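PDB 2YXL: 450aa long hypothetical fmu protein from Pyrococcus horikoshii, which probably binds RNA and methylates its cytosines at the 5-position, using S-adenosylmethionine as methyl donor. Local coordinates for residues H123-V126 and G127-F130. Residues are numbered along the deposited sequence; the frame is centred on the assembly and turned at random.
Sequences HPYV and GMYF
M128 reaches back one turn to Y125 and P124, its side chain spanning the first turn of the helix from P124 O to the edge of the Y125 ring. Its CB lies 3.6 Å from the carbonyl oxygens O of both P124 and Y125. With CG beside the backbone N and anti to the carbonyl carbon (chi1 -78°), M128 CG comes to 3.4 Å from P124 O. The chain then runs on extended, bringing SD to 4.2 Å from Y125 CD1; the sulfur meets the ring at its edge, near the ring plane, a Met-aromatic contact at an angle to the tyrosine side chain. Along the same turn, the backbone repeats i to i+4: M128 N donates to P124 O over 3.0 Å, followed by Y129 N to Y125 O and F130 N to V126 O. The turn starts at H123, the N-cap, whose ND1 accepts from Y125 N at 3.1 Å with an N-H...N angle of 170°, while CE1 of the same imidazole sits over one face of the Y125 ring, toward its rim. The carbonyl O of H123 takes the amide of V126. V126 and F130 face helix 104-121 through I118, and on helix 84-99 L86 takes both Y129 and F130, so this end of helix 124-138 packs into an all-helical region distant from the sinefungin pocket.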
loop_
_atom_site.group_PDB
_atom_site.type_symbol
_atom_site.label_atom_id
_atom_site.label_comp_id
_atom_site.label_asym_id
_atom_site.label_seq_id
_atom_site.Cartn_x
_atom_site.Cartn_y
_atom_site.Cartn_z
ATOM N N HIS A 123 -10.918 20.833 21.703
ATOM C CA HIS A 123 -11.284 21.671 22.842
ATOM C C HIS A 123 -9.999 22.297 23.399
ATOM O O HIS A 123 -8.938 21.680 23.317
ATOM C CB HIS A 123 -11.973 20.817 23.911
ATOM C CG HIS A 123 -12.563 21.606 25.040
ATOM N ND1 HIS A 123 -11.843 21.953 26.163
ATOM C CD2 HIS A 123 -13.809 22.102 25.225
ATOM C CE1 HIS A 123 -12.617 22.635 26.989
ATOM N NE2 HIS A 123 -13.815 22.740 26.443
ATOM N N PRO A 124 -10.077 23.531 23.939
ATOM C CA PRO A 124 -8.901 24.154 24.565
ATOM C C PRO A 124 -8.119 23.265 25.548
ATOM O O PRO A 124 -6.891 23.364 25.607
ATOM C CB PRO A 124 -9.496 25.365 25.286
ATOM C CG PRO A 124 -10.650 25.745 24.438
ATOM C CD PRO A 124 -11.237 24.446 23.955
ATOM N N TYR A 125 -8.813 22.408 26.297
ATOM C CA TYR A 125 -8.159 21.539 27.285
ATOM C C TYR A 125 -7.146 20.557 26.685
ATOM O O TYR A 125 -6.163 20.213 27.341
ATOM C CB TYR A 125 -9.178 20.748 28.116
ATOM C CG TYR A 125 -10.002 21.543 29.103
ATOM C CD1 TYR A 125 -9.675 22.861 29.438
ATOM C CD2 TYR A 125 -11.104 20.957 29.737
ATOM C CE1 TYR A 125 -10.445 23.583 30.357
ATOM C CE2 TYR A 125 -11.871 21.666 30.654
ATOM C CZ TYR A 125 -11.536 22.973 30.959
ATOM O OH TYR A 125 -12.297 23.672 31.865
ATOM N N VAL A 126 -7.386 20.091 25.460
ATOM C CA VAL A 126 -6.453 19.149 24.825
ATOM C C VAL A 126 -5.182 19.824 24.307
ATOM O O VAL A 126 -4.091 19.247 24.394
ATOM C CB VAL A 126 -7.132 18.154 23.792
ATOM C CG1 VAL A 126 -8.651 18.318 23.746
ATOM C CG2 VAL A 126 -6.499 18.228 22.407
ATOM N N GLY A 127 -5.324 21.045 23.797
ATOM C CA GLY A 127 -4.173 21.870 23.440
ATOM C C GLY A 127 -3.329 22.200 24.658
ATOM O O GLY A 127 -2.098 22.181 24.591
ATOM N N MET A 128 -3.999 22.499 25.771
ATOM C CA MET A 128 -3.331 22.787 27.041
ATOM C C MET A 128 -2.546 21.579 27.542
ATOM O O MET A 128 -1.391 21.707 27.950
ATOM C CB MET A 128 -4.338 23.234 28.110
ATOM C CG MET A 128 -4.814 24.671 27.985
ATOM S SD MET A 128 -6.138 25.036 29.160
ATOM C CE MET A 128 -6.613 26.679 28.632
ATOM N N TYR A 129 -3.181 20.410 27.500
ATOM C CA TYR A 129 -2.555 19.157 27.913
ATOM C C TYR A 129 -1.296 18.866 27.088
ATOM O O TYR A 129 -0.273 18.450 27.635
ATOM C CB TYR A 129 -3.567 18.010 27.813
ATOM C CG TYR A 129 -3.039 16.650 28.214
ATOM C CD1 TYR A 129 -2.907 16.294 29.555
ATOM C CD2 TYR A 129 -2.690 15.713 27.249
ATOM C CE1 TYR A 129 -2.425 15.037 29.922
ATOM C CE2 TYR A 129 -2.212 14.459 27.599
ATOM C CZ TYR A 129 -2.080 14.128 28.933
ATOM O OH TYR A 129 -1.606 12.880 29.268
ATOM N N PHE A 130 -1.383 19.097 25.779
ATOM C CA PHE A 130 -0.238 18.981 24.881
ATOM C C PHE A 130 0.872 19.939 25.298
ATOM O O PHE A 130 2.027 19.538 25.444
ATOM C CB PHE A 130 -0.658 19.266 23.437
ATOM C CG PHE A 130 0.470 19.162 22.442
ATOM C CD1 PHE A 130 0.947 17.918 22.037
ATOM C CD2 PHE A 130 1.050 20.309 21.906
ATOM C CE1 PHE A 130 1.985 17.817 21.120
ATOM C CE2 PHE A 130 2.090 20.218 20.984
ATOM C CZ PHE A 130 2.559 18.972 20.589
#